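Local coordinates for SsDNA-binding protein essential for mitochondrial genome maintenance (Saccharomyces cerevisiae, PDB 6CQK) that binds single-stranded DNA preferentially and cooperatively, takes part in mitochondrial DNA replication and stimulates the PIF1 helicase, at residues 10-15 against 66-71; 14-19 against 26-31; 46-51 against 91-96. All blocks are in the same frame, centred on the assembly; numbering follows the deposited sequence.

Contact 1 of 3, residues 10-15 against 66-71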
ATOM      1  N   GLY A  10     -11.408  -0.876  -7.628  1.00 52.81           N
ATOM      2  CA  GLY A  10     -12.313  -1.553  -8.501  1.00 55.39           C
ATOM      3  C   GLY A  10     -13.738  -1.266  -8.199  1.00 58.20           C
ATOM      4  O   GLY A  10     -14.057  -0.419  -7.364  1.00 60.98           O
ATOM      5  N   ARG A  11     -14.628  -1.972  -8.884  1.00 61.17           N
ATOM      6  CA  ARG A  11     -16.034  -1.683  -8.761  1.00 65.29           C
ATOM      7  C   ARG A  11     -16.731  -2.804  -8.064  1.00 63.02           C
ATOM      8  O   ARG A  11     -16.394  -3.970  -8.255  1.00 65.39           O
ATOM      9  CB  ARG A  11     -16.658  -1.438 -10.137  1.00 71.78           C
ATOM     10  CG  ARG A  11     -16.709   0.046 -10.500  1.00 78.40           C
ATOM     11  CD  ARG A  11     -16.511   0.324 -11.929  1.00 84.10           C
ATOM     12  NE  ARG A  11     -15.058   0.290 -12.105  1.00 94.30           N
ATOM     13  CZ  ARG A  11     -14.461   0.440 -13.278  1.00100.08           C
ATOM     14  NH1 ARG A  11     -15.184   0.654 -14.396  1.00102.11           N
ATOM     15  NH2 ARG A  11     -13.144   0.381 -13.333  1.00 97.53           N
ATOM     16  N   ILE A  12     -17.720  -2.462  -7.269  1.00 60.86           N
ATOM     17  CA  ILE A  12     -18.471  -3.481  -6.568  1.00 61.62           C
ATOM     18  C   ILE A  12     -19.369  -4.217  -7.508  1.00 59.06           C
ATOM     19  O   ILE A  12     -20.246  -3.604  -8.078  1.00 61.41           O
ATOM     20  CB  ILE A  12     -19.220  -2.887  -5.360  1.00 61.76           C
ATOM     21  CG1 ILE A  12     -18.119  -2.525  -4.338  1.00 64.29           C
ATOM     22  CG2 ILE A  12     -20.241  -3.874  -4.832  1.00 59.32           C
ATOM     23  CD1 ILE A  12     -18.599  -2.061  -2.999  1.00 69.28           C
ATOM     24  N   GLY A  13     -19.124  -5.516  -7.654  1.00 57.42           N
ATOM     25  CA  GLY A  13     -19.798  -6.316  -8.628  1.00 58.83           C
ATOM     26  C   GLY A  13     -20.779  -7.305  -8.064  1.00 61.96           C
ATOM     27  O   GLY A  13     -21.121  -8.269  -8.706  1.00 60.77           O
ATOM     28  N   SER A  14     -21.298  -7.051  -6.872  1.00 68.70           N
ATOM     29  CA  SER A  14     -22.324  -7.930  -6.298  1.00 69.05           C
ATOM     30  C   SER A  14     -23.175  -7.247  -5.226  1.00 73.75           C
ATOM     31  O   SER A  14     -22.854  -6.120  -4.759  1.00 74.80           O
ATOM     32  CB  SER A  14     -21.683  -9.199  -5.733  1.00 68.07           C
ATOM     33  OG  SER A  14     -20.982  -8.953  -4.512  1.00 68.24           O
ATOM     34  N   GLU A  15     -24.284  -7.916  -4.870  1.00 78.40           N
ATOM     35  CA  GLU A  15     -25.053  -7.573  -3.671  1.00 79.76           C
ATOM     36  C   GLU A  15     -24.180  -7.867  -2.469  1.00 74.11           C
ATOM     37  O   GLU A  15     -23.165  -8.551  -2.544  1.00 65.72           O
ATOM     38  CB  GLU A  15     -26.351  -8.409  -3.527  1.00 86.57           C
ATOM     39  CG  GLU A  15     -27.590  -8.135  -4.409  1.00 90.97           C
ATOM     40  CD  GLU A  15     -27.522  -6.870  -5.252  1.00 95.79           C
ATOM     41  OE1 GLU A  15     -27.546  -5.761  -4.647  1.00 97.70           O
ATOM     42  OE2 GLU A  15     -27.438  -6.989  -6.521  1.00 99.65           O
ATOM     43  N   ALA A  66     -20.224   0.800  -7.296  1.00 63.37           N
ATOM     44  CA  ALA A  66     -19.336   1.791  -6.701  1.00 62.77           C
ATOM     45  C   ALA A  66     -17.860   1.524  -6.939  1.00 60.84           C
ATOM     46  O   ALA A  66     -17.372   0.416  -6.715  1.00 59.82           O
ATOM     47  CB  ALA A  66     -19.562   1.847  -5.226  1.00 63.94           C
ATOM     48  N   LEU A  67     -17.165   2.542  -7.438  1.00 60.31           N
ATOM     49  CA  LEU A  67     -15.698   2.549  -7.422  1.00 59.39           C
ATOM     50  C   LEU A  67     -15.231   2.720  -5.984  1.00 59.82           C
ATOM     51  O   LEU A  67     -15.561   3.726  -5.348  1.00 59.58           O
ATOM     52  CB  LEU A  67     -15.128   3.674  -8.276  1.00 56.78           C
ATOM     53  CG  LEU A  67     -13.631   3.631  -8.495  1.00 54.40           C
ATOM     54  CD1 LEU A  67     -13.245   2.390  -9.258  1.00 54.05           C
ATOM     55  CD2 LEU A  67     -13.112   4.854  -9.227  1.00 52.70           C
ATOM     56  N   VAL A  68     -14.483   1.728  -5.507  1.00 60.22           N
ATOM     57  CA  VAL A  68     -13.958   1.700  -4.142  1.00 62.36           C
ATOM     58  C   VAL A  68     -12.448   1.498  -4.111  1.00 64.62           C
ATOM     59  O   VAL A  68     -11.858   0.993  -5.073  1.00 69.52           O
ATOM     60  CB  VAL A  68     -14.571   0.579  -3.319  1.00 60.23           C
ATOM     61  CG1 VAL A  68     -16.016   0.849  -3.175  1.00 60.96           C
ATOM     62  CG2 VAL A  68     -14.361  -0.792  -3.942  1.00 60.39           C
ATOM     63  N   TYR A  69     -11.823   1.880  -3.002  1.00 65.05           N
ATOM     64  CA  TYR A  69     -10.407   1.506  -2.723  1.00 64.64           C
ATOM     65  C   TYR A  69     -10.462   0.716  -1.435  1.00 61.54           C
ATOM     66  O   TYR A  69     -10.854   1.269  -0.422  1.00 62.12           O
ATOM     67  CB  TYR A  69      -9.519   2.734  -2.599  1.00 63.87           C
ATOM     68  CG  TYR A  69      -8.190   2.493  -1.957  1.00 66.24           C
ATOM     69  CD1 TYR A  69      -8.023   2.594  -0.594  1.00 65.05           C
ATOM     70  CD2 TYR A  69      -7.086   2.210  -2.709  1.00 68.91           C
ATOM     71  CE1 TYR A  69      -6.802   2.400  -0.004  1.00 65.08           C
ATOM     72  CE2 TYR A  69      -5.863   1.984  -2.125  1.00 69.99           C
ATOM     73  CZ  TYR A  69      -5.726   2.087  -0.773  1.00 68.01           C
ATOM     74  OH  TYR A  69      -4.465   1.881  -0.229  1.00 71.36           O
ATOM     75  N   VAL A  70     -10.174  -0.580  -1.506  1.00 58.83           N
ATOM     76  CA  VAL A  70     -10.292  -1.476  -0.369  1.00 58.08           C
ATOM     77  C   VAL A  70      -8.917  -1.954   0.002  1.00 63.02           C
ATOM     78  O   VAL A  70      -8.063  -2.198  -0.866  1.00 66.13           O
ATOM     79  CB  VAL A  70     -11.101  -2.694  -0.719  1.00 57.08           C
ATOM     80  CG1 VAL A  70     -10.997  -3.760   0.359  1.00 57.10           C
ATOM     81  CG2 VAL A  70     -12.541  -2.304  -1.010  1.00 57.31           C
ATOM     82  N   GLU A  71      -8.664  -2.038   1.304  1.00 65.58           N
ATOM     83  CA  GLU A  71      -7.464  -2.701   1.813  1.00 66.51           C
ATOM     84  C   GLU A  71      -7.932  -3.894   2.615  1.00 63.12           C
ATOM     85  O   GLU A  71      -8.862  -3.786   3.357  1.00 57.30           O
ATOM     86  CB  GLU A  71      -6.692  -1.808   2.739  1.00 71.11           C
ATOM     87  CG  GLU A  71      -6.089  -0.633   2.066  1.00 76.82           C
ATOM     88  CD  GLU A  71      -5.472   0.334   3.026  1.00 84.23           C
ATOM     89  OE1 GLU A  71      -6.024   0.644   4.126  1.00 86.53           O
ATOM     90  OE2 GLU A  71      -4.387   0.769   2.607  1.00 86.00           O
TER
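Gly10 and Val68 exchange two backbone hydrogen bonds, which identifies them as an antiparallel hydrogen-bonded pair between strands 3-20 and 67-77. Val68 N donates to Gly10 O at 2.9 Å, nearly straight at 173°, and Gly10 N returns a bond to Val68 O lying in the carbonyl plane. A third bond runs from Ile12 N to Ala66 O (3.0 Å), its donor tilted out of that carbonyl's plane. Between them Arg11 and Leu67 form the non-hydrogen-bonded pair, and CA-H...O contacts from Arg11 CA to Ala66 O and from Leu67 CA to Gly10 O fill in the ladder.

The apolar side-chain contact between the two segments is Ile12 on Val68, crossing at about a right angle, with Ile12 CD1 meeting Val68 CG1 at 3.9 Å. The CG1 branch of Ile12 lies beside its own backbone N (chi1 -70°), which, with the chain extended beyond it, carries CD1 to the valine. On the face of Arg11 and Leu67, Leu67 CD1 settles 3.5 Å from Gly10 O and 4.0 Å from Arg11 NE, while the guanidinium makes a salt bridge with Asp2 of the second subunit.

The chemistry is therefore divided: main-chain bonds join the first and fourth strands of the OB fold, and the charged end of Arg11 serves the subunit interface.

Contact 2 of 3, residues 14-19 against 26-31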
ATOM      1  N   SER A  14     -21.298  -7.051  -6.872  1.00 68.70           N
ATOM      2  CA  SER A  14     -22.324  -7.930  -6.298  1.00 69.05           C
ATOM      3  C   SER A  14     -23.175  -7.247  -5.226  1.00 73.75           C
ATOM      4  O   SER A  14     -22.854  -6.120  -4.759  1.00 74.80           O
ATOM      5  CB  SER A  14     -21.683  -9.199  -5.733  1.00 68.07           C
ATOM      6  OG  SER A  14     -20.982  -8.953  -4.512  1.00 68.24           O
ATOM      7  N   GLU A  15     -24.284  -7.916  -4.870  1.00 78.40           N
ATOM      8  CA  GLU A  15     -25.053  -7.573  -3.671  1.00 79.76           C
ATOM      9  C   GLU A  15     -24.180  -7.867  -2.469  1.00 74.11           C
ATOM     10  O   GLU A  15     -23.165  -8.551  -2.544  1.00 65.72           O
ATOM     11  CB  GLU A  15     -26.351  -8.409  -3.527  1.00 86.57           C
ATOM     12  CG  GLU A  15     -27.590  -8.135  -4.409  1.00 90.97           C
ATOM     13  CD  GLU A  15     -27.522  -6.870  -5.252  1.00 95.79           C
ATOM     14  OE1 GLU A  15     -27.546  -5.761  -4.647  1.00 97.70           O
ATOM     15  OE2 GLU A  15     -27.438  -6.989  -6.521  1.00 99.65           O
ATOM     16  N   PHE A  16     -24.578  -7.315  -1.343  1.00 77.74           N
ATOM     17  CA  PHE A  16     -23.915  -7.629  -0.092  1.00 78.49           C
ATOM     18  C   PHE A  16     -24.665  -8.805   0.573  1.00 76.51           C
ATOM     19  O   PHE A  16     -25.595  -8.563   1.291  1.00 81.98           O
ATOM     20  CB  PHE A  16     -23.892  -6.376   0.818  1.00 77.96           C
ATOM     21  CG  PHE A  16     -23.157  -5.187   0.239  1.00 74.80           C
ATOM     22  CD1 PHE A  16     -21.775  -5.206   0.135  1.00 78.38           C
ATOM     23  CD2 PHE A  16     -23.828  -4.037  -0.121  1.00 72.51           C
ATOM     24  CE1 PHE A  16     -21.078  -4.108  -0.351  1.00 78.07           C
ATOM     25  CE2 PHE A  16     -23.148  -2.933  -0.582  1.00 73.21           C
ATOM     26  CZ  PHE A  16     -21.773  -2.966  -0.701  1.00 76.63           C
ATOM     27  N   THR A  17     -24.212 -10.043   0.419  1.00 74.59           N
ATOM     28  CA  THR A  17     -24.836 -11.165   1.152  1.00 73.37           C
ATOM     29  C   THR A  17     -24.210 -11.378   2.540  1.00 73.29           C
ATOM     30  O   THR A  17     -23.007 -11.309   2.700  1.00 72.72           O
ATOM     31  CB  THR A  17     -24.731 -12.533   0.458  1.00 74.60           C
ATOM     32  OG1 THR A  17     -23.398 -12.760   0.023  1.00 78.46           O
ATOM     33  CG2 THR A  17     -25.734 -12.745  -0.690  1.00 75.64           C
ATOM     34  N   GLU A  18     -25.042 -11.703   3.534  1.00 77.69           N
ATOM     35  CA  GLU A  18     -24.643 -11.759   4.955  1.00 75.91           C
ATOM     36  C   GLU A  18     -24.720 -13.181   5.467  1.00 71.60           C
ATOM     37  O   GLU A  18     -25.639 -13.910   5.125  1.00 73.96           O
ATOM     38  CB  GLU A  18     -25.535 -10.805   5.713  1.00 77.78           C
ATOM     39  CG  GLU A  18     -25.173 -10.599   7.152  1.00 84.78           C
ATOM     40  CD  GLU A  18     -25.621  -9.239   7.719  1.00 89.28           C
ATOM     41  OE1 GLU A  18     -26.235  -8.446   6.943  1.00 84.57           O
ATOM     42  OE2 GLU A  18     -25.364  -8.992   8.946  1.00 89.25           O
ATOM     43  N   HIS A  19     -23.735 -13.587   6.241  1.00 69.62           N
ATOM     44  CA  HIS A  19     -23.509 -15.018   6.566  1.00 69.63           C
ATOM     45  C   HIS A  19     -23.000 -15.170   7.974  1.00 68.22           C
ATOM     46  O   HIS A  19     -22.878 -14.166   8.690  1.00 68.21           O
ATOM     47  CB  HIS A  19     -22.422 -15.554   5.674  1.00 72.14           C
ATOM     48  CG  HIS A  19     -22.694 -15.377   4.229  1.00 74.21           C
ATOM     49  ND1 HIS A  19     -23.226 -16.363   3.441  1.00 74.71           N
ATOM     50  CD2 HIS A  19     -22.492 -14.313   3.421  1.00 76.23           C
ATOM     51  CE1 HIS A  19     -23.333 -15.918   2.201  1.00 74.54           C
ATOM     52  NE2 HIS A  19     -22.904 -14.673   2.165  1.00 74.52           N
ATOM     53  N   ARG A  26     -21.027 -12.730  12.415  1.00 67.94           N
ATOM     54  CA  ARG A  26     -21.650 -12.226  11.247  1.00 70.23           C
ATOM     55  C   ARG A  26     -20.596 -11.656  10.421  1.00 70.36           C
ATOM     56  O   ARG A  26     -19.833 -10.814  10.908  1.00 68.09           O
ATOM     57  CB  ARG A  26     -22.594 -11.064  11.475  1.00 73.93           C
ATOM     58  CG  ARG A  26     -23.863 -11.507  12.081  1.00 78.58           C
ATOM     59  CD  ARG A  26     -24.467 -12.649  11.249  1.00 78.50           C
ATOM     60  NE  ARG A  26     -25.505 -12.108  10.390  1.00 81.82           N
ATOM     61  CZ  ARG A  26     -26.228 -12.847   9.555  1.00 88.89           C
ATOM     62  NH1 ARG A  26     -25.980 -14.152   9.368  1.00 91.04           N
ATOM     63  NH2 ARG A  26     -27.201 -12.267   8.855  1.00 95.00           N
ATOM     64  N   TYR A  27     -20.640 -12.035   9.147  1.00 71.57           N
ATOM     65  CA  TYR A  27     -19.881 -11.332   8.155  1.00 69.40           C
ATOM     66  C   TYR A  27     -20.608 -11.096   6.883  1.00 71.29           C
ATOM     67  O   TYR A  27     -21.527 -11.858   6.499  1.00 75.23           O
ATOM     68  CB  TYR A  27     -18.652 -12.087   7.850  1.00 68.98           C
ATOM     69  CG  TYR A  27     -18.826 -13.407   7.093  1.00 70.94           C
ATOM     70  CD1 TYR A  27     -18.729 -13.501   5.693  1.00 70.92           C
ATOM     71  CD2 TYR A  27     -18.993 -14.594   7.795  1.00 74.63           C
ATOM     72  CE1 TYR A  27     -18.822 -14.738   5.024  1.00 72.62           C
ATOM     73  CE2 TYR A  27     -19.054 -15.834   7.147  1.00 76.16           C
ATOM     74  CZ  TYR A  27     -18.972 -15.904   5.771  1.00 75.19           C
ATOM     75  OH  TYR A  27     -19.117 -17.132   5.184  1.00 75.01           O
ATOM     76  N   LEU A  28     -20.125 -10.067   6.206  1.00 69.78           N
ATOM     77  CA  LEU A  28     -20.635  -9.650   4.925  1.00 69.73           C
ATOM     78  C   LEU A  28     -19.701 -10.115   3.802  1.00 66.42           C
ATOM     79  O   LEU A  28     -18.490 -10.168   3.972  1.00 65.15           O
ATOM     80  CB  LEU A  28     -20.748  -8.150   4.973  1.00 71.58           C
ATOM     81  CG  LEU A  28     -21.677  -7.525   3.970  1.00 75.47           C
ATOM     82  CD1 LEU A  28     -23.087  -8.115   4.075  1.00 77.34           C
ATOM     83  CD2 LEU A  28     -21.699  -6.012   4.167  1.00 79.24           C
ATOM     84  N   LYS A  29     -20.280 -10.553   2.689  1.00 66.82           N
ATOM     85  CA  LYS A  29     -19.524 -11.020   1.481  1.00 69.56           C
ATOM     86  C   LYS A  29     -19.916 -10.160   0.300  1.00 64.58           C
ATOM     87  O   LYS A  29     -21.071  -9.789   0.173  1.00 64.61           O
ATOM     88  CB  LYS A  29     -19.809 -12.507   1.107  1.00 74.95           C
ATOM     89  CG  LYS A  29     -18.762 -13.541   1.601  1.00 86.57           C
ATOM     90  CD  LYS A  29     -17.659 -13.844   0.556  1.00 93.51           C
ATOM     91  CE  LYS A  29     -16.452 -14.514   1.188  1.00 92.78           C
ATOM     92  NZ  LYS A  29     -16.764 -15.843   1.789  1.00 92.12           N
ATOM     93  N   TYR A  30     -18.936  -9.774  -0.492  1.00 61.90           N
ATOM     94  CA  TYR A  30     -19.175  -9.120  -1.756  1.00 60.92           C
ATOM     95  C   TYR A  30     -17.930  -9.285  -2.604  1.00 61.52           C
ATOM     96  O   TYR A  30     -16.852  -9.653  -2.103  1.00 66.86           O
ATOM     97  CB  TYR A  30     -19.546  -7.642  -1.585  1.00 59.98           C
ATOM     98  CG  TYR A  30     -18.404  -6.718  -1.165  1.00 60.36           C
ATOM     99  CD1 TYR A  30     -18.054  -6.537   0.170  1.00 58.00           C
ATOM    100  CD2 TYR A  30     -17.680  -6.018  -2.109  1.00 59.64           C
ATOM    101  CE1 TYR A  30     -17.026  -5.697   0.540  1.00 56.26           C
ATOM    102  CE2 TYR A  30     -16.647  -5.181  -1.715  1.00 58.32           C
ATOM    103  CZ  TYR A  30     -16.322  -5.032  -0.385  1.00 54.91           C
ATOM    104  OH  TYR A  30     -15.221  -4.239  -0.035  1.00 53.14           O
ATOM    105  N   SER A  31     -18.091  -9.058  -3.893  1.00 60.39           N
ATOM    106  CA  SER A  31     -16.988  -9.174  -4.829  1.00 60.41           C
ATOM    107  C   SER A  31     -16.719  -7.821  -5.533  1.00 58.78           C
ATOM    108  O   SER A  31     -17.643  -7.021  -5.690  1.00 57.08           O
ATOM    109  CB  SER A  31     -17.264 -10.268  -5.844  1.00 60.35           C
ATOM    110  OG  SER A  31     -18.535 -10.050  -6.426  1.00 63.53           O
TER
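Strands 17-19 and 26-31 run antiparallel at 146°, with Thr17-Lys29 and His19-Tyr27 as hydrogen-bonded pairs and Glu18-Leu28 as the non-hydrogen-bonded pair between them. The bonds from Lys29 N to Thr17 O and from His19 N to Tyr27 O are both 2.8 Å, whereas Thr17 N to Lys29 O is weak. Beyond the ladder Ser14 OG accepts from Ser31 N at 3.0 Å, a side-chain oxygen extending the pairing.

On the face of Thr17, His19, Tyr27 and Lys29, His19 CB sits over the face of the Tyr27 ring, 3.7 Å from its centroid. The tyrosine CG lies between its backbone N and carbonyl carbon (chi1 70°), which swings the ring across to the histidine; the two rings are near parallel but slid apart, so they hardly overlap. Thr17 OG1 and His19 NE2 share a hydrogen bond of 2.9 Å in the plane of the imidazole, which helps fix that ring's rotation. An alanine in place of Tyr27 would probably leave His19 CB without its aromatic cover and the imidazole without its neighbour.

Glu18 and Arg26 form a long, weak salt bridge, OE2 to NE 3.4 Å. Farther along, the edge of Phe16 turns toward the face of Tyr30 in an offset edge-to-face pair, planes at 74°, and Phe16 CB packs on Leu28 CD1. Leu58 of helix 52-59 touches both aromatic side chains.

The pairing is that of the first beta hairpin of an OB fold.

Contact 3 of 3, residues 46-51 against 91-96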
ATOM      1  N   ASN A  46     -13.098 -11.720  -3.855  1.00 59.89           N
ATOM      2  CA  ASN A  46     -14.157 -11.840  -2.881  1.00 64.87           C
ATOM      3  C   ASN A  46     -13.674 -11.374  -1.541  1.00 65.66           C
ATOM      4  O   ASN A  46     -12.616 -11.824  -1.053  1.00 69.10           O
ATOM      5  CB  ASN A  46     -14.584 -13.264  -2.771  1.00 70.99           C
ATOM      6  CG  ASN A  46     -15.047 -13.805  -4.105  1.00 81.27           C
ATOM      7  OD1 ASN A  46     -16.010 -13.282  -4.711  1.00 91.56           O
ATOM      8  ND2 ASN A  46     -14.382 -14.846  -4.589  1.00 83.85           N
ATOM      9  N   ILE A  47     -14.403 -10.401  -1.027  1.00 62.22           N
ATOM     10  CA  ILE A  47     -14.056  -9.684   0.166  1.00 64.93           C
ATOM     11  C   ILE A  47     -14.950 -10.174   1.292  1.00 69.03           C
ATOM     12  O   ILE A  47     -16.138 -10.420   1.069  1.00 65.96           O
ATOM     13  CB  ILE A  47     -14.374  -8.182   0.009  1.00 64.38           C
ATOM     14  CG1 ILE A  47     -13.700  -7.618  -1.227  1.00 62.47           C
ATOM     15  CG2 ILE A  47     -13.971  -7.408   1.256  1.00 65.06           C
ATOM     16  CD1 ILE A  47     -12.214  -7.916  -1.329  1.00 62.77           C
ATOM     17  N   THR A  48     -14.363 -10.305   2.487  1.00 67.74           N
ATOM     18  CA  THR A  48     -15.082 -10.737   3.648  1.00 63.96           C
ATOM     19  C   THR A  48     -14.986  -9.563   4.560  1.00 60.98           C
ATOM     20  O   THR A  48     -13.949  -8.977   4.680  1.00 62.31           O
ATOM     21  CB  THR A  48     -14.389 -11.968   4.273  1.00 66.95           C
ATOM     22  OG1 THR A  48     -14.361 -13.053   3.322  1.00 69.52           O
ATOM     23  CG2 THR A  48     -15.111 -12.431   5.492  1.00 67.71           C
ATOM     24  N   VAL A  49     -16.072  -9.238   5.220  1.00 60.82           N
ATOM     25  CA  VAL A  49     -16.106  -8.148   6.178  1.00 62.08           C
ATOM     26  C   VAL A  49     -16.674  -8.537   7.551  1.00 65.68           C
ATOM     27  O   VAL A  49     -17.840  -8.973   7.673  1.00 65.49           O
ATOM     28  CB  VAL A  49     -16.955  -6.997   5.697  1.00 63.11           C
ATOM     29  CG1 VAL A  49     -16.609  -5.765   6.512  1.00 64.02           C
ATOM     30  CG2 VAL A  49     -16.721  -6.730   4.205  1.00 64.06           C
ATOM     31  N   PHE A  50     -15.816  -8.445   8.572  1.00 66.26           N
ATOM     32  CA  PHE A  50     -16.255  -8.608   9.936  1.00 63.73           C
ATOM     33  C   PHE A  50     -16.431  -7.258  10.603  1.00 64.32           C
ATOM     34  O   PHE A  50     -17.360  -7.128  11.374  1.00 68.91           O
ATOM     35  CB  PHE A  50     -15.306  -9.469  10.718  1.00 61.52           C
ATOM     36  CG  PHE A  50     -15.217 -10.864  10.231  1.00 61.79           C
ATOM     37  CD1 PHE A  50     -16.192 -11.770  10.486  1.00 62.22           C
ATOM     38  CD2 PHE A  50     -14.131 -11.279   9.502  1.00 66.07           C
ATOM     39  CE1 PHE A  50     -16.103 -13.080  10.017  1.00 62.59           C
ATOM     40  CE2 PHE A  50     -14.025 -12.594   9.030  1.00 67.01           C
ATOM     41  CZ  PHE A  50     -15.017 -13.499   9.301  1.00 63.97           C
ATOM     42  N   ASN A  51     -15.561  -6.283  10.361  1.00 64.82           N
ATOM     43  CA  ASN A  51     -15.592  -5.017  11.112  1.00 68.86           C
ATOM     44  C   ASN A  51     -16.948  -4.398  10.970  1.00 71.82           C
ATOM     45  O   ASN A  51     -17.353  -3.971   9.903  1.00 66.52           O
ATOM     46  CB  ASN A  51     -14.498  -4.066  10.649  1.00 71.98           C
ATOM     47  CG  ASN A  51     -14.619  -2.642  11.214  1.00 76.15           C
ATOM     48  OD1 ASN A  51     -15.533  -1.886  10.907  1.00 79.87           O
ATOM     49  ND2 ASN A  51     -13.675  -2.276  12.043  1.00 78.52           N
ATOM     50  N   SER A  91      -8.454 -15.769   0.930  1.00 70.52           N
ATOM     51  CA  SER A  91      -9.343 -15.058   1.789  1.00 65.78           C
ATOM     52  C   SER A  91      -8.835 -13.662   1.874  1.00 65.74           C
ATOM     53  O   SER A  91      -7.639 -13.450   2.083  1.00 71.76           O
ATOM     54  CB  SER A  91      -9.299 -15.634   3.167  1.00 67.93           C
ATOM     55  OG  SER A  91      -9.883 -14.715   4.057  1.00 70.68           O
ATOM     56  N   LEU A  92      -9.757 -12.708   1.795  1.00 63.28           N
ATOM     57  CA  LEU A  92      -9.448 -11.275   1.787  1.00 60.43           C
ATOM     58  C   LEU A  92     -10.398 -10.628   2.728  1.00 61.67           C
ATOM     59  O   LEU A  92     -11.604 -10.517   2.430  1.00 64.80           O
ATOM     60  CB  LEU A  92      -9.674 -10.684   0.451  1.00 61.29           C
ATOM     61  CG  LEU A  92      -8.644 -10.970  -0.630  1.00 65.20           C
ATOM     62  CD1 LEU A  92      -9.164 -10.409  -1.930  1.00 64.23           C
ATOM     63  CD2 LEU A  92      -7.291 -10.364  -0.329  1.00 65.70           C
ATOM     64  N   VAL A  93      -9.887 -10.281   3.916  1.00 59.26           N
ATOM     65  CA  VAL A  93     -10.726  -9.768   4.974  1.00 56.56           C
ATOM     66  C   VAL A  93     -10.522  -8.311   5.051  1.00 56.76           C
ATOM     67  O   VAL A  93      -9.379  -7.850   5.184  1.00 58.22           O
ATOM     68  CB  VAL A  93     -10.387 -10.425   6.298  1.00 55.73           C
ATOM     69  CG1 VAL A  93     -11.153  -9.746   7.406  1.00 54.48           C
ATOM     70  CG2 VAL A  93     -10.759 -11.897   6.218  1.00 56.20           C
ATOM     71  N   GLN A  94     -11.608  -7.568   4.881  1.00 57.32           N
ATOM     72  CA  GLN A  94     -11.539  -6.115   4.701  1.00 60.08           C
ATOM     73  C   GLN A  94     -11.012  -5.399   5.943  1.00 62.41           C
ATOM     74  O   GLN A  94     -11.412  -5.720   7.014  1.00 62.95           O
ATOM     75  CB  GLN A  94     -12.919  -5.587   4.333  1.00 60.14           C
ATOM     76  CG  GLN A  94     -12.962  -4.095   4.122  1.00 62.48           C
ATOM     77  CD  GLN A  94     -14.283  -3.596   3.579  1.00 65.79           C
ATOM     78  OE1 GLN A  94     -14.851  -4.175   2.655  1.00 67.12           O
ATOM     79  NE2 GLN A  94     -14.781  -2.524   4.154  1.00 67.53           N
ATOM     80  N   LYS A  95     -10.072  -4.471   5.777  1.00 67.82           N
ATOM     81  CA  LYS A  95      -9.544  -3.624   6.857  1.00 70.17           C
ATOM     82  C   LYS A  95      -9.942  -2.167   6.727  1.00 70.79           C
ATOM     83  O   LYS A  95     -10.030  -1.442   7.686  1.00 72.53           O
ATOM     84  CB  LYS A  95      -8.027  -3.808   6.922  1.00 74.10           C
ATOM     85  CG  LYS A  95      -7.583  -5.153   7.488  1.00 82.75           C
ATOM     86  CD  LYS A  95      -8.557  -5.579   8.624  1.00 88.68           C
ATOM     87  CE  LYS A  95      -8.470  -7.017   9.125  1.00 90.61           C
ATOM     88  NZ  LYS A  95      -9.739  -7.559   9.696  1.00 96.15           N
ATOM     89  N   ASP A  96     -10.292  -1.745   5.539  1.00 76.92           N
ATOM     90  CA  ASP A  96     -10.630  -0.375   5.327  1.00 82.56           C
ATOM     91  C   ASP A  96     -11.306  -0.203   4.021  1.00 78.57           C
ATOM     92  O   ASP A  96     -11.068  -1.012   3.152  1.00 83.96           O
ATOM     93  CB  ASP A  96      -9.358   0.423   5.346  1.00 88.33           C
ATOM     94  CG  ASP A  96      -9.421   1.436   6.322  1.00 95.07           C
ATOM     95  OD1 ASP A  96     -10.231   2.380   6.150  1.00104.48           O
ATOM     96  OD2 ASP A  96      -8.770   1.160   7.339  1.00 97.74           O
TER
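The parallel pairing within the mixed OB-fold sheet brings strand 43-49 beside strand 89-99, and its firm bridge is Thr48 with Val93. Two backbone bonds flank it: Thr48 N to Leu92 O at 2.8 Å, and Gln94 N to Thr48 O at 2.7 Å and 171°. One threonine thus both gives to and takes from the residues on either side of Val93, as parallel pairing requires. CA-H...O contacts from Ile47 CA to Leu92 O and from Val93 CA to Thr48 O accompany these bonds.

The segment axes are 54° apart, a strong twist. In the OB fold the third and fifth strands are joined in this way although helix 52-59 and the fourth strand intervene in sequence. That helix starts right after Asn51, its N-cap, whose OD1 accepts from Gln54 N.

Toward the helix, Gln94 lies alongside Val49, pointing the same way. Its CG stands opposite the backbone N (chi1 -180°) and the chain continues extended, placing OE1 3.5 Å from Val49 CG2 and 3.6 Å from Ile47 CG2. This buried amide is satisfied: OE1 accepts from Tyr30 OH and NE2 bonds Gln54 OE1, so bonds at both ends fix its rotation among apolar neighbours.

The Ile47 and Leu92 side chains lie at a slant to each other, CD1 to CD1 4.0 Å, next to the Leu92 CB contact with Asn46 O. On the face of Thr48 and Val93, Val93 CG1 approaches the edge of the Phe50 ring, 4.0 Å from CD2, near its plane.

Overall arrangement
All three contacts belong to one mixed sheet of five strands in the order 3-20, 26-34, 43-49, 89-99, 67-77. Contact 2 joins 3-20 and 26-34, contact 3 joins 43-49 and 89-99, and contact 1 pairs the outermost two, 3-20 and 67-77, closing the OB-type sheet of this DNA-binding protein. Centres lie about 12 Å apart for contacts 1 and 2 and for 1 and 3, about 10 Å for 2 and 3. Contacts 1 and 2 share Ser14 and Glu15. Along the chain, contact 2 closes before contact 3 opens, whereas contacts 1 and 3 alternate. A probable backbone bond, Ile47 N to Tyr30 O (2.8 Å), links contacts 2 and 3. Contact 1 alone touches other subunits.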